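Local coordinates for protein putative sugar isomerase (Parabacteroides distasonis, PDB 3LMZ) that is a putative sugar isomerase with a xylose isomerase-like TIM barrel, and probably interconverts sugar isomers, at residues A[93-98]-A[119-124]. Sequence-based numbering, arbitrary orientation. Where two conformers were deposited one is given.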
loop_
_atom_site.group_PDB
_atom_site.type_symbol
_atom_site.label_atom_id
_atom_site.label_comp_id
_atom_site.label_asym_id
_atom_site.label_seq_id
_atom_site.Cartn_x
_atom_site.Cartn_y
_atom_site.Cartn_z
ATOM N N ARG A 93 -14.821 -3.077 -35.740
ATOM C CA ARG A 93 -14.679 -1.776 -35.093
ATOM C C ARG A 93 -13.577 -1.755 -34.021
ATOM O O ARG A 93 -12.816 -0.764 -33.910
ATOM C CB ARG A 93 -16.000 -1.287 -34.537
ATOM C CG ARG A 93 -16.913 -0.879 -35.662
ATOM C CD ARG A 93 -18.241 -0.449 -35.208
ATOM N NE ARG A 93 -19.037 -0.033 -36.353
ATOM C CZ ARG A 93 -20.289 0.393 -36.272
ATOM N NH1 ARG A 93 -20.891 0.466 -35.088
ATOM N NH2 ARG A 93 -20.940 0.743 -37.382
ATOM N N ALA A 94 -13.453 -2.853 -33.261
ATOM C CA ALA A 94 -12.432 -2.906 -32.195
ATOM C C ALA A 94 -10.996 -2.926 -32.739
ATOM O O ALA A 94 -10.135 -2.284 -32.200
ATOM C CB ALA A 94 -12.688 -4.133 -31.303
ATOM N N PHE A 95 -10.782 -3.671 -33.827
ATOM C CA PHE A 95 -9.449 -3.757 -34.410
ATOM C C PHE A 95 -9.112 -2.392 -35.031
ATOM O O PHE A 95 -7.982 -1.933 -34.898
ATOM C CB PHE A 95 -9.353 -4.938 -35.398
ATOM C CG PHE A 95 -8.985 -6.220 -34.762
ATOM C CD1 PHE A 95 -9.932 -6.946 -34.089
ATOM C CD2 PHE A 95 -7.690 -6.684 -34.777
ATOM C CE1 PHE A 95 -9.591 -8.149 -33.488
ATOM C CE2 PHE A 95 -7.332 -7.881 -34.192
ATOM C CZ PHE A 95 -8.304 -8.614 -33.518
ATOM N N ASP A 96 -10.054 -1.772 -35.723
ATOM C CA ASP A 96 -9.737 -0.476 -36.324
ATOM C C ASP A 96 -9.436 0.568 -35.222
ATOM O O ASP A 96 -8.455 1.316 -35.293
ATOM C CB ASP A 96 -10.859 -0.025 -37.259
ATOM C CG ASP A 96 -10.597 1.329 -37.855
ATOM O OD1 ASP A 96 -9.532 1.543 -38.457
ATOM O OD2 ASP A 96 -11.474 2.196 -37.683
ATOM N N TYR A 97 -10.225 0.543 -34.151
ATOM C CA TYR A 97 -9.978 1.425 -33.000
ATOM C C TYR A 97 -8.581 1.198 -32.407
ATOM O O TYR A 97 -7.795 2.140 -32.242
ATOM C CB TYR A 97 -11.065 1.154 -31.994
ATOM C CG TYR A 97 -10.853 1.700 -30.580
ATOM C CD1 TYR A 97 -11.000 3.052 -30.291
ATOM C CD2 TYR A 97 -10.727 0.814 -29.513
ATOM C CE1 TYR A 97 -10.933 3.515 -28.968
ATOM C CE2 TYR A 97 -10.644 1.256 -28.173
ATOM C CZ TYR A 97 -10.767 2.579 -27.896
ATOM O OH TYR A 97 -10.778 2.958 -26.570
ATOM N N ALA A 98 -8.199 -0.075 -32.194
ATOM C CA ALA A 98 -6.855 -0.323 -31.700
ATOM C C ALA A 98 -5.760 0.304 -32.593
ATOM O O ALA A 98 -4.805 0.877 -32.139
ATOM C CB ALA A 98 -6.609 -1.776 -31.499
ATOM N N ASP A 119 -9.332 -14.756 -35.209
ATOM C CA ASP A 119 -8.169 -15.349 -35.885
ATOM C C ASP A 119 -7.836 -14.625 -37.189
ATOM O O ASP A 119 -6.694 -14.194 -37.438
ATOM C CB ASP A 119 -8.371 -16.844 -36.075
ATOM C CG ASP A 119 -7.148 -17.540 -36.602
ATOM O OD1 ASP A 119 -6.818 -17.307 -37.806
ATOM O OD2 ASP A 119 -6.608 -18.402 -35.895
ATOM N N LYS A 120 -8.849 -14.439 -38.038
ATOM C CA LYS A 120 -8.708 -13.680 -39.284
ATOM C C LYS A 120 -8.173 -12.268 -39.013
ATOM O O LYS A 120 -7.254 -11.767 -39.699
ATOM C CB LYS A 120 -10.088 -13.575 -39.994
ATOM C CG LYS A 120 -10.062 -12.970 -41.341
ATOM C CD LYS A 120 -11.484 -12.726 -41.889
ATOM C CE LYS A 120 -11.823 -13.597 -42.985
ATOM N NZ LYS A 120 -13.190 -13.260 -43.511
ATOM N N LYS A 121 -8.681 -11.605 -37.962
ATOM C CA LYS A 121 -8.325 -10.217 -37.694
ATOM C C LYS A 121 -6.912 -10.074 -37.079
ATOM O O LYS A 121 -6.178 -9.164 -37.491
ATOM C CB LYS A 121 -9.408 -9.551 -36.820
ATOM C CG LYS A 121 -10.703 -9.259 -37.611
ATOM C CD LYS A 121 -10.509 -8.018 -38.501
ATOM C CE LYS A 121 -11.599 -7.786 -39.506
ATOM N NZ LYS A 121 -11.394 -6.440 -40.187
ATOM N N VAL A 122 -6.487 -11.030 -36.252
ATOM C CA VAL A 122 -5.139 -10.939 -35.756
ATOM C C VAL A 122 -4.164 -11.124 -36.909
ATOM O O VAL A 122 -3.101 -10.481 -36.885
ATOM C CB VAL A 122 -4.748 -11.879 -34.545
ATOM C CG1 VAL A 122 -5.595 -11.602 -33.300
ATOM C CG2 VAL A 122 -4.846 -13.334 -34.877
ATOM N N LYS A 123 -4.494 -11.924 -37.944
ATOM C CA LYS A 123 -3.629 -12.061 -39.124
ATOM C C LYS A 123 -3.574 -10.777 -39.947
ATOM O O LYS A 123 -2.531 -10.384 -40.436
ATOM C CB LYS A 123 -4.135 -13.223 -39.977
ATOM C CG LYS A 123 -3.837 -14.581 -39.349
ATOM C CD LYS A 123 -4.452 -15.732 -40.160
ATOM C CE LYS A 123 -3.877 -17.092 -39.808
ATOM N NZ LYS A 123 -4.076 -17.540 -38.357
ATOM N N GLU A 124 -4.723 -10.126 -40.093
ATOM C CA GLU A 124 -4.838 -8.920 -40.876
ATOM C C GLU A 124 -4.051 -7.778 -40.256
ATOM O O GLU A 124 -3.387 -6.988 -40.956
ATOM C CB GLU A 124 -6.313 -8.542 -41.022
ATOM C CG GLU A 124 -6.522 -7.245 -41.750
ATOM C CD GLU A 124 -7.949 -6.781 -41.843
ATOM O OE1 GLU A 124 -8.849 -7.430 -41.268
ATOM O OE2 GLU A 124 -8.188 -5.720 -42.486
#
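F95 lays its ring flat against K121: the lysine CB sits over the middle of one face, 3.5 Å from the ring centroid and 8° off the ring normal, a CH-pi contact with the root of the chain and not with its charged end. At the far end of the ring, F95 CZ lies 4.0 Å from V122 CG1, a looser apolar touch, and F95 CE2 packs against the peptide between K121 and V122, 3.6 Å from K121 C. CB of F95 already heads for the other helix, and CG, anti to the carbonyl carbon, carries the ring on over K121. The segments belong to helices 88-101 and 115-125, neighbours on the outer layer of the TIM barrel joined through strand 105-110 in a beta-alpha-beta-alpha run, and the two CA atoms of F95 and K121 come to 7.3 Å. Inward, F95 also touches I106 of strand 105-110 and Y129 of strand 128-132, and V122 shares Y129, which ties both helices to the strands beneath. A bend at chi2 (-77°) turns the rest of K121 away from the ring, and its NZ bonds E124 OE1 at 2.9 Å, meeting the carboxylate on the syn side, 21° out of plane. The same ammonium pairs with D92 on the first helix, so a salt bridge spans the two helices beside the apolar contact. On the side of the helix turned from F95, K123 NZ forms a salt bridge with D119 OD1 at 2.8 Å, one turn back, and another with D155.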